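Local coordinates for protein hemin degrading factor (Pseudomonas aeruginosa, PDB 4MF9) that binds heme inside the bacterium, probably passes it on to a heme oxygenase and appears to degrade heme itself, at residues K250-A255 and G277-L282; S258-M263 and P345-W350; R310-S315 and L353-K358. One frame throughout, in Å; residues are numbered along the deposited sequence.

Contact 1 of 3, residues K250-A255 and G277-L282; sequences KLFEAA and GPVCNL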
loop_
_atom_site.group_PDB
_atom_site.type_symbol
_atom_site.label_atom_id
_atom_site.label_comp_id
_atom_site.label_asym_id
_atom_site.label_seq_id
_atom_site.Cartn_x
_atom_site.Cartn_y
_atom_site.Cartn_z
ATOM N N LYS A 250 -17.666 -10.643 -0.013
ATOM C CA LYS A 250 -19.081 -10.518 -0.243
ATOM C C LYS A 250 -19.517 -9.097 -0.369
ATOM O O LYS A 250 -20.326 -8.821 -1.144
ATOM C CB LYS A 250 -19.859 -11.243 0.803
ATOM C CG LYS A 250 -19.818 -12.726 0.618
ATOM C CD LYS A 250 -19.902 -13.424 1.909
ATOM C CE LYS A 250 -20.201 -14.879 1.700
ATOM N NZ LYS A 250 -20.968 -15.428 2.810
ATOM N N LEU A 251 -18.915 -8.209 0.421
ATOM C CA LEU A 251 -19.180 -6.769 0.338
ATOM C C LEU A 251 -18.719 -6.188 -1.001
ATOM O O LEU A 251 -19.420 -5.359 -1.596
ATOM C CB LEU A 251 -18.559 -6.009 1.524
ATOM C CG LEU A 251 -18.911 -4.521 1.584
ATOM C CD1 LEU A 251 -19.040 -4.039 3.005
ATOM C CD2 LEU A 251 -17.832 -3.712 0.869
ATOM N N PHE A 252 -17.536 -6.601 -1.459
ATOM C CA PHE A 252 -17.067 -6.223 -2.790
ATOM C C PHE A 252 -18.092 -6.659 -3.836
ATOM O O PHE A 252 -18.500 -5.862 -4.691
ATOM C CB PHE A 252 -15.719 -6.885 -3.098
ATOM C CG PHE A 252 -14.515 -6.097 -2.622
ATOM C CD1 PHE A 252 -14.161 -4.899 -3.233
ATOM C CD2 PHE A 252 -13.716 -6.585 -1.593
ATOM C CE1 PHE A 252 -13.035 -4.182 -2.798
ATOM C CE2 PHE A 252 -12.598 -5.876 -1.156
ATOM C CZ PHE A 252 -12.258 -4.677 -1.766
ATOM N N GLU A 253 -18.544 -7.896 -3.725
ATOM C CA GLU A 253 -19.489 -8.485 -4.655
ATOM C C GLU A 253 -20.790 -7.708 -4.666
ATOM O O GLU A 253 -21.321 -7.364 -5.682
ATOM C CB GLU A 253 -19.725 -9.922 -4.252
ATOM C CG GLU A 253 -18.784 -10.868 -4.923
ATOM C CD GLU A 253 -18.676 -12.216 -4.290
ATOM O OE1 GLU A 253 -19.136 -12.410 -3.181
ATOM O OE2 GLU A 253 -18.083 -13.094 -4.909
ATOM N N ALA A 254 -21.250 -7.333 -3.485
ATOM C CA ALA A 254 -22.481 -6.560 -3.356
ATOM C C ALA A 254 -22.293 -5.151 -3.912
ATOM O O ALA A 254 -23.181 -4.621 -4.573
ATOM C CB ALA A 254 -22.926 -6.512 -1.904
ATOM N N ALA A 255 -21.140 -4.541 -3.639
ATOM C CA ALA A 255 -20.830 -3.210 -4.167
ATOM C C ALA A 255 -20.693 -3.251 -5.688
ATOM O O ALA A 255 -21.038 -2.294 -6.391
ATOM C CB ALA A 255 -19.545 -2.664 -3.532
ATOM N N GLY A 277 -13.921 5.079 -6.270
ATOM C CA GLY A 277 -14.829 4.793 -7.363
ATOM C C GLY A 277 -15.446 3.423 -7.233
ATOM O O GLY A 277 -15.197 2.706 -6.264
ATOM N N PRO A 278 -16.271 3.030 -8.176
ATOM C CA PRO A 278 -16.885 1.694 -8.152
ATOM C C PRO A 278 -15.922 0.587 -8.495
ATOM O O PRO A 278 -14.903 0.846 -9.014
ATOM C CB PRO A 278 -17.941 1.799 -9.229
ATOM C CG PRO A 278 -17.352 2.742 -10.171
ATOM C CD PRO A 278 -16.715 3.794 -9.335
ATOM N N VAL A 279 -16.273 -0.617 -8.169
ATOM C CA VAL A 279 -15.599 -1.774 -8.663
ATOM C C VAL A 279 -16.610 -2.525 -9.503
ATOM O O VAL A 279 -17.771 -2.405 -9.261
ATOM C CB VAL A 279 -15.008 -2.603 -7.556
ATOM C CG1 VAL A 279 -13.932 -1.776 -6.859
ATOM C CG2 VAL A 279 -16.059 -3.032 -6.577
ATOM N N CYS A 280 -16.188 -3.157 -10.577
ATOM C CA CYS A 280 -17.147 -3.795 -11.484
ATOM C C CYS A 280 -16.837 -5.257 -11.689
ATOM O O CYS A 280 -17.668 -6.115 -11.420
ATOM C CB CYS A 280 -17.172 -3.106 -12.854
ATOM S SG CYS A 280 -17.585 -1.346 -12.815
ATOM N N ASN A 281 -15.622 -5.548 -12.098
ATOM C CA ASN A 281 -15.301 -6.878 -12.507
ATOM C C ASN A 281 -14.525 -7.573 -11.477
ATOM O O ASN A 281 -13.478 -7.136 -11.176
ATOM C CB ASN A 281 -14.505 -6.790 -13.820
ATOM C CG ASN A 281 -14.716 -7.972 -14.660
ATOM O OD1 ASN A 281 -14.057 -8.975 -14.498
ATOM N ND2 ASN A 281 -15.667 -7.877 -15.554
ATOM N N LEU A 282 -15.033 -8.676 -10.952
ATOM C CA LEU A 282 -14.478 -9.331 -9.821
ATOM C C LEU A 282 -14.245 -10.808 -10.099
ATOM O O LEU A 282 -15.019 -11.405 -10.766
ATOM C CB LEU A 282 -15.426 -9.200 -8.628
ATOM C CG LEU A 282 -15.606 -7.889 -7.859
ATOM C CD1 LEU A 282 -15.093 -6.706 -8.591
ATOM C CD2 LEU A 282 -17.038 -7.665 -7.392
HETATM O O HOH W 1 -19.035 -0.323 -6.974
#

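Contact 2 of 3, residues S258-M263 and P345-W350; sequences SGLPIM and PERDDW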
loop_
_atom_site.group_PDB
_atom_site.type_symbol
_atom_site.label_atom_id
_atom_site.label_comp_id
_atom_site.label_asym_id
_atom_site.label_seq_id
_atom_site.Cartn_x
_atom_site.Cartn_y
_atom_site.Cartn_z
ATOM N N SER A 258 -24.226 -3.174 -7.156
ATOM C CA SER A 258 -24.866 -1.871 -7.176
ATOM C C SER A 258 -24.219 -0.644 -7.764
ATOM O O SER A 258 -24.868 0.305 -7.969
ATOM C CB SER A 258 -25.330 -1.518 -5.785
ATOM O OG SER A 258 -24.474 -0.663 -5.071
ATOM N N GLY A 259 -22.940 -0.684 -8.041
ATOM C CA GLY A 259 -22.256 0.454 -8.639
ATOM C C GLY A 259 -21.864 1.498 -7.612
ATOM O O GLY A 259 -21.507 2.629 -7.954
ATOM N N LEU A 260 -21.938 1.154 -6.352
ATOM C CA LEU A 260 -21.600 2.066 -5.310
ATOM C C LEU A 260 -20.110 2.444 -5.354
ATOM O O LEU A 260 -19.271 1.639 -5.212
ATOM C CB LEU A 260 -21.895 1.370 -3.988
ATOM C CG LEU A 260 -21.465 1.822 -2.630
ATOM C CD1 LEU A 260 -21.745 3.274 -2.519
ATOM C CD2 LEU A 260 -22.332 1.168 -1.589
ATOM N N PRO A 261 -19.847 3.702 -5.463
ATOM C CA PRO A 261 -18.465 4.194 -5.417
ATOM C C PRO A 261 -17.893 4.051 -4.005
ATOM O O PRO A 261 -18.463 4.553 -3.030
ATOM C CB PRO A 261 -18.608 5.670 -5.803
ATOM C CG PRO A 261 -20.026 6.025 -5.392
ATOM C CD PRO A 261 -20.826 4.785 -5.667
ATOM N N ILE A 262 -16.769 3.352 -3.897
ATOM C CA ILE A 262 -16.164 3.084 -2.602
ATOM C C ILE A 262 -14.735 3.609 -2.592
ATOM O O ILE A 262 -14.275 4.171 -3.582
ATOM C CB ILE A 262 -16.157 1.590 -2.320
ATOM C CG1 ILE A 262 -15.364 0.865 -3.408
ATOM C CG2 ILE A 262 -17.598 1.060 -2.270
ATOM C CD1 ILE A 262 -15.217 -0.626 -3.176
ATOM N N MET A 263 -14.037 3.473 -1.490
ATOM C CA MET A 263 -12.627 3.781 -1.356
ATOM C C MET A 263 -11.901 2.565 -0.836
ATOM O O MET A 263 -12.345 1.979 0.098
ATOM C CB MET A 263 -12.399 4.945 -0.416
ATOM C CG MET A 263 -13.064 6.214 -0.827
ATOM S SD MET A 263 -12.818 7.603 0.233
ATOM C CE MET A 263 -11.136 7.953 -0.211
ATOM N N PRO A 345 -20.756 14.287 4.436
ATOM C CA PRO A 345 -20.987 13.121 5.271
ATOM C C PRO A 345 -20.911 11.885 4.399
ATOM O O PRO A 345 -20.985 12.038 3.202
ATOM C CB PRO A 345 -22.420 13.332 5.722
ATOM C CG PRO A 345 -23.024 14.048 4.605
ATOM C CD PRO A 345 -21.997 15.023 4.199
ATOM N N GLU A 346 -20.813 10.699 4.949
ATOM C CA GLU A 346 -20.744 9.526 4.130
ATOM C C GLU A 346 -22.091 9.287 3.502
ATOM O O GLU A 346 -23.059 9.827 3.947
ATOM C CB GLU A 346 -20.191 8.310 4.896
ATOM C CG GLU A 346 -21.152 7.575 5.827
ATOM C CD GLU A 346 -20.512 6.458 6.626
ATOM O OE1 GLU A 346 -19.402 6.071 6.338
ATOM O OE2 GLU A 346 -21.124 5.976 7.579
ATOM N N ARG A 347 -22.138 8.509 2.440
ATOM C CA ARG A 347 -23.366 8.268 1.718
ATOM C C ARG A 347 -24.197 7.171 2.360
ATOM O O ARG A 347 -23.665 6.300 2.960
ATOM C CB ARG A 347 -23.108 8.003 0.239
ATOM C CG ARG A 347 -22.034 8.888 -0.318
ATOM C CD ARG A 347 -21.815 8.834 -1.798
ATOM N NE ARG A 347 -22.348 7.681 -2.490
ATOM C CZ ARG A 347 -22.729 7.697 -3.754
ATOM N NH1 ARG A 347 -22.573 8.774 -4.497
ATOM N NH2 ARG A 347 -23.235 6.636 -4.272
ATOM N N ASP A 348 -25.501 7.251 2.259
ATOM C CA ASP A 348 -26.363 6.291 2.889
ATOM C C ASP A 348 -26.201 4.911 2.317
ATOM O O ASP A 348 -26.279 3.968 3.011
ATOM C CB ASP A 348 -27.839 6.736 2.788
ATOM C CG ASP A 348 -28.094 8.144 3.313
ATOM O OD1 ASP A 348 -28.985 8.856 2.846
ATOM O OD2 ASP A 348 -27.419 8.578 4.207
ATOM N N ASP A 349 -25.966 4.819 1.035
ATOM C CA ASP A 349 -25.852 3.542 0.395
ATOM C C ASP A 349 -24.649 2.768 0.920
ATOM O O ASP A 349 -24.697 1.598 1.166
ATOM C CB ASP A 349 -25.948 3.641 -1.171
ATOM C CG ASP A 349 -24.859 4.501 -1.804
ATOM O OD1 ASP A 349 -24.973 4.847 -2.995
ATOM O OD2 ASP A 349 -23.916 4.865 -1.112
ATOM N N TRP A 350 -23.581 3.486 1.141
ATOM C CA TRP A 350 -22.403 2.872 1.736
ATOM C C TRP A 350 -22.693 2.376 3.152
ATOM O O TRP A 350 -22.457 1.202 3.468
ATOM C CB TRP A 350 -21.207 3.827 1.759
ATOM C CG TRP A 350 -20.137 3.327 2.689
ATOM C CD1 TRP A 350 -19.751 3.874 3.888
ATOM C CD2 TRP A 350 -19.343 2.150 2.513
ATOM N NE1 TRP A 350 -18.754 3.110 4.454
ATOM C CE2 TRP A 350 -18.487 2.048 3.626
ATOM C CE3 TRP A 350 -19.269 1.177 1.515
ATOM C CZ2 TRP A 350 -17.572 1.007 3.763
ATOM C CZ3 TRP A 350 -18.369 0.155 1.654
ATOM C CH2 TRP A 350 -17.534 0.073 2.766
#

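Contact 3 of 3, residues R310-S315 and L353-K358; sequences RVRKPS and LAESFK. With HEM (protoporphyrin IX containing Fe), chain C.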
loop_
_atom_site.group_PDB
_atom_site.type_symbol
_atom_site.label_atom_id
_atom_site.label_comp_id
_atom_site.label_asym_id
_atom_site.label_seq_id
_atom_site.Cartn_x
_atom_site.Cartn_y
_atom_site.Cartn_z
ATOM N N ARG A 310 -15.901 -4.064 11.391
ATOM C CA ARG A 310 -16.661 -2.910 11.040
ATOM C C ARG A 310 -16.349 -1.801 12.077
ATOM O O ARG A 310 -16.464 -2.023 13.212
ATOM C CB ARG A 310 -18.159 -3.177 11.010
ATOM C CG ARG A 310 -19.058 -1.988 10.897
ATOM C CD ARG A 310 -20.538 -2.333 10.597
ATOM N NE ARG A 310 -21.050 -3.396 11.439
ATOM C CZ ARG A 310 -21.691 -4.473 11.011
ATOM N NH1 ARG A 310 -21.927 -4.660 9.722
ATOM N NH2 ARG A 310 -22.128 -5.349 11.876
ATOM N N VAL A 311 -15.981 -0.625 11.625
ATOM C CA VAL A 311 -15.554 0.422 12.562
ATOM C C VAL A 311 -16.313 1.706 12.284
ATOM O O VAL A 311 -16.521 2.055 11.118
ATOM C CB VAL A 311 -14.042 0.708 12.422
ATOM C CG1 VAL A 311 -13.569 1.733 13.476
ATOM C CG2 VAL A 311 -13.243 -0.579 12.545
ATOM N N ARG A 312 -16.712 2.405 13.338
ATOM C CA ARG A 312 -17.391 3.657 13.224
ATOM C C ARG A 312 -16.657 4.736 14.043
ATOM O O ARG A 312 -16.435 4.569 15.212
ATOM C CB ARG A 312 -18.877 3.580 13.594
ATOM C CG ARG A 312 -19.597 2.285 13.291
ATOM C CD ARG A 312 -21.040 2.289 13.791
ATOM N NE ARG A 312 -21.725 1.106 13.382
ATOM C CZ ARG A 312 -21.730 -0.013 14.061
ATOM N NH1 ARG A 312 -21.119 -0.084 15.210
ATOM N NH2 ARG A 312 -22.338 -1.059 13.568
ATOM N N LYS A 313 -16.287 5.809 13.402
ATOM C CA LYS A 313 -15.578 6.887 14.039
ATOM C C LYS A 313 -16.317 8.230 13.847
ATOM O O LYS A 313 -16.671 8.571 12.780
ATOM C CB LYS A 313 -14.148 7.000 13.495
ATOM C CG LYS A 313 -13.367 5.729 13.322
ATOM C CD LYS A 313 -11.893 5.981 13.039
ATOM C CE LYS A 313 -11.561 5.669 11.593
ATOM N NZ LYS A 313 -11.264 4.261 11.284
ATOM N N PRO A 314 -16.546 8.960 14.921
ATOM C CA PRO A 314 -17.136 10.285 14.838
ATOM C C PRO A 314 -16.143 11.224 14.158
ATOM O O PRO A 314 -15.000 10.959 14.165
ATOM C CB PRO A 314 -17.286 10.730 16.289
ATOM C CG PRO A 314 -16.805 9.674 17.103
ATOM C CD PRO A 314 -16.141 8.642 16.282
ATOM N N SER A 315 -16.654 12.295 13.589
ATOM C CA SER A 315 -15.802 13.306 12.983
ATOM C C SER A 315 -16.647 14.556 12.778
ATOM O O SER A 315 -17.872 14.507 12.921
ATOM C CB SER A 315 -15.246 12.820 11.640
ATOM O OG SER A 315 -16.230 12.879 10.621
ATOM N N LEU A 353 -24.810 -0.688 3.214
ATOM C CA LEU A 353 -24.074 -1.883 2.910
ATOM C C LEU A 353 -23.090 -2.311 3.977
ATOM O O LEU A 353 -23.057 -3.435 4.352
ATOM C CB LEU A 353 -23.375 -1.737 1.589
ATOM C CG LEU A 353 -22.520 -2.893 1.063
ATOM C CD1 LEU A 353 -23.267 -4.186 1.021
ATOM C CD2 LEU A 353 -21.989 -2.561 -0.298
ATOM N N ALA A 354 -22.348 -1.366 4.497
ATOM C CA ALA A 354 -21.385 -1.608 5.573
ATOM C C ALA A 354 -22.047 -2.201 6.827
ATOM O O ALA A 354 -21.433 -2.984 7.552
ATOM C CB ALA A 354 -20.671 -0.321 5.922
ATOM N N GLU A 355 -23.250 -1.796 7.114
ATOM C CA GLU A 355 -23.967 -2.341 8.273
ATOM C C GLU A 355 -24.826 -3.562 7.980
ATOM O O GLU A 355 -25.288 -4.171 8.852
ATOM C CB GLU A 355 -24.831 -1.295 8.948
ATOM C CG GLU A 355 -24.223 0.028 9.348
ATOM C CD GLU A 355 -23.723 0.034 10.775
ATOM O OE1 GLU A 355 -23.634 -1.035 11.357
ATOM O OE2 GLU A 355 -23.494 1.087 11.316
ATOM N N SER A 356 -25.013 -3.904 6.724
ATOM C CA SER A 356 -25.912 -5.005 6.369
ATOM C C SER A 356 -25.402 -6.357 6.855
ATOM O O SER A 356 -26.179 -7.304 7.001
ATOM C CB SER A 356 -26.165 -5.045 4.860
ATOM O OG SER A 356 -25.012 -5.469 4.155
ATOM N N PHE A 357 -24.105 -6.449 7.132
ATOM C CA PHE A 357 -23.514 -7.738 7.483
ATOM C C PHE A 357 -23.540 -7.990 8.986
ATOM O O PHE A 357 -23.291 -7.085 9.785
ATOM C CB PHE A 357 -22.101 -7.878 6.891
ATOM C CG PHE A 357 -22.092 -8.055 5.397
ATOM C CD1 PHE A 357 -22.047 -9.321 4.839
ATOM C CD2 PHE A 357 -22.157 -6.957 4.553
ATOM C CE1 PHE A 357 -22.055 -9.490 3.464
ATOM C CE2 PHE A 357 -22.164 -7.118 3.173
ATOM C CZ PHE A 357 -22.112 -8.383 2.631
ATOM N N LYS A 358 -23.852 -9.216 9.381
ATOM C CA LYS A 358 -24.015 -9.547 10.758
ATOM C C LYS A 358 -22.708 -9.693 11.541
ATOM O O LYS A 358 -21.868 -10.399 11.167
ATOM C CB LYS A 358 -24.918 -10.786 10.907
ATOM C CG LYS A 358 -26.200 -10.702 10.097
ATOM C CD LYS A 358 -27.395 -11.404 10.747
ATOM C CE LYS A 358 -28.636 -11.470 9.861
ATOM N NZ LYS A 358 -28.691 -10.383 8.865
HETATM C CHA HEM C . -8.820 8.727 5.181
HETATM C CHB HEM C . -9.318 12.184 1.984
HETATM C CHC HEM C . -4.912 13.764 3.085
HETATM C CHD HEM C . -4.109 9.624 5.353
HETATM C C1A HEM C . -9.364 9.590 4.274
HETATM C C2A HEM C . -10.720 9.593 3.841
HETATM C C3A HEM C . -10.850 10.568 2.974
HETATM C C4A HEM C . -9.585 11.136 2.824
HETATM C CMA HEM C . -12.116 10.923 2.246
HETATM C CAA HEM C . -11.837 8.715 4.285
HETATM C CBA HEM C . -13.156 9.414 4.701
HETATM C CGA HEM C . -12.913 10.072 6.010
HETATM O O1A HEM C . -13.285 11.222 6.226
HETATM O O2A HEM C . -12.329 9.433 6.844
HETATM C C1B HEM C . -8.127 12.893 2.071
HETATM C C2B HEM C . -7.973 14.058 1.305
HETATM C C3B HEM C . -6.758 14.549 1.583
HETATM C C4B HEM C . -6.157 13.614 2.561
HETATM C CMB HEM C . -9.001 14.653 0.389
HETATM C CAB HEM C . -6.240 15.807 0.968
HETATM C CBB HEM C . -4.993 16.080 0.737
HETATM C C1C HEM C . -4.294 12.809 3.805
HETATM C C2C HEM C . -3.025 12.913 4.335
HETATM C C3C HEM C . -2.777 11.745 4.988
HETATM C C4C HEM C . -3.913 10.897 4.854
HETATM C CMC HEM C . -2.113 14.097 4.229
HETATM C CAC HEM C . -1.553 11.424 5.682
HETATM C CBC HEM C . -1.403 10.190 6.065
HETATM C C1D HEM C . -5.363 9.023 5.524
HETATM C C2D HEM C . -5.607 7.767 6.297
HETATM C C3D HEM C . -6.919 7.553 6.244
HETATM C C4D HEM C . -7.469 8.652 5.443
HETATM C CMD HEM C . -4.629 6.871 7.027
HETATM C CAD HEM C . -7.657 6.400 6.871
HETATM C CBD HEM C . -8.355 6.891 8.139
HETATM C CGD HEM C . -8.870 5.898 9.136
HETATM O O1D HEM C . -10.023 6.054 9.477
HETATM O O2D HEM C . -8.200 5.004 9.631
HETATM N NA HEM C . -8.674 10.545 3.627
HETATM N NB HEM C . -7.040 12.650 2.817
HETATM N NC HEM C . -4.785 11.615 4.138
HETATM N ND HEM C . -6.505 9.486 5.041
HETATM FE FE HEM C . -6.748 11.006 4.035
#

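Contact 1 of 3, residues K250-A255 and G277-L282
In the second HemS/ChuX domain of the chain, helix 247-258 packs against the loop that leaves strand 271-277 and enters strand 282-285, and the touching residues are Phe-252, Glu-253 and Ala-255 of the helix with Val-279 and Leu-282 of the loop. The two strands belong to different antiparallel sheets, so the loop spans from one sheet to the other and the helix covers this crossing. Leu-282 makes the closest approach with one branch, its CD2. The methyl lies 3.6 Å from Phe-252 O and 3.8 Å from Glu-253 CA, and therefore sits against the helix backbone more than against its side chains. With CG anti to the carbonyl carbon (chi1 -74°), Leu-282 reaches the helix through CD2, while Leu-282 CD1 lies 4.3 Å from Val-279 CG2 within the loop. That same Val-279 methyl reaches the rim of the Phe-252 ring near its plane, 4.3 Å from Phe-252 CD1, an edge contact. Outward from this apolar patch, Glu-253 directs its CB away from the loop and contributes only aliphatic carbon, with CG 4.4 Å from Leu-282 CD2. Phe-252 also lies against Leu-336 and Leu-298, one from each sheet, which places its ring between the sheets. Strand 288-293 holds the loop from beyond the helix contact: the carboxylate of Asp-293 accepts from Cys-280 N and Asn-281 N. Ala-255 brings its CB toward the loop, yet its polar link is made by the main chain. One water joins the two segments, hydrogen-bonded to Ala-255 O at 2.9 Å and accepting from Val-279 N at 3.0 Å.

Contact 2 of 3, residues S258-M263 and P345-W350
Leu-260 and Pro-261, on the turn between helix 247-258 and strand 262-268, and Ile-262 in that strand meet Arg-347, Asp-349 and Trp-350: the helix-to-strand turn packs on the N-terminal end of helix 348-355 in the second HemS/ChuX domain. Strand 262-268 continues to Met-263, which lines the heme pocket. Gly-259, with positive phi, ends the first helix, while Arg-347 occupies the N-cap position of the second. The apolar part centres on Trp-350. Leu-260 CD2 comes in at the indole edge, near its plane, and lies 3.7 Å from Trp-350 CA; Ile-262 CG2 approaches the ring obliquely, 4.1 Å from Trp-350 CZ3, the two side chains crossing at about a right angle. On the indole's polar side, NE1 is engaged by Thr-321 O of strand 320-326. The other branch of Leu-260, CD1, comes unusually close to Asp-349 OD2, at 3.0 Å, which implies local crowding as the two side chains slide past each other in opposite directions. Asp-349 is placed here by a chi1 of 60°, which sets its CG between backbone N and carbonyl carbon. Over one face of the Arg-347 guanidinium lies the proline ring, with Pro-261 CG 3.4 Å above the plane and displaced toward the rim, and Pro-261 CD 3.3 Å from Arg-347 NH2. The charged component stays within segment 345-350, where a salt bridge restrains the guanidinium under the proline: Arg-347 NH2 donates at 2.8 Å, in a bent bond (132°), to the syn lone pair of Asp-349 OD1, which is tilted 29° from the guanidinium plane.

Contact 3 of 3, residues R310-S315 and L353-K358
A bend at chi3 (47°) turns the guanidinium of Arg-310 to the backbone of segment 353-358, and a bend at chi2 (-93°) brings the Glu-355 carboxylate back to meet Arg-310 and Arg-312. Arg-310, Arg-312 and Glu-355 form a salt-bridge network between strand 307-313 and helix 348-355 of the second HemS/ChuX domain; the same strand continues to Lys-313, a heme-binding residue. Arg-310 works end-on: NH1 and NH2 both hold Phe-357 O, at 2.8 and 3.0 Å, in the guanidinium plane. NH1 also donates to Ala-354 O at 2.8 Å, on a lone pair in the carbonyl plane, tying the helix to the chain that follows it; Trp-323 NE1 is a second donor to this oxygen. Arg-312, extended from CG to NE, meets the carboxylate side-on and nearly coplanar: NE to Glu-355 OE2 is 2.7 Å, and NH2 reaches the syn lone pair of Glu-355 OE1 at 2.6 Å in an almost straight bond (173°). Glu-241 on the neighbouring strand 240-243 bridges to NH2 of both arginines, so two carboxylates probably balance the paired positive charges. Glu-355 OE1 lies over one face of the Arg-310 guanidinium, 3.5 Å from Arg-310 NE, a contact of charges alone.

Contacts 2 and 3 share helix 348-355 and reach the same sheet, their centres about 12 Å apart; Leu-260 CD2 and Leu-353 CD2 meet between them at 4.0 Å. Contact 1 lies about 11 Å from contact 2, centre to centre, and is joined to it by a probable hydrogen bond from Gly-277 N to Ile-262 O at 2.9 Å. Helix 247-258 also packs on contact 3, with Lys-250 CB 3.9 Å from Phe-357 CE1. The heme side is reached through contacts 2 and 3: Met-263 lines the pocket, Lys-313 binds heme, and the Trp-350 side chain is about 8 Å from the heme (nearest atoms). Contact 1 lies away from the heme site.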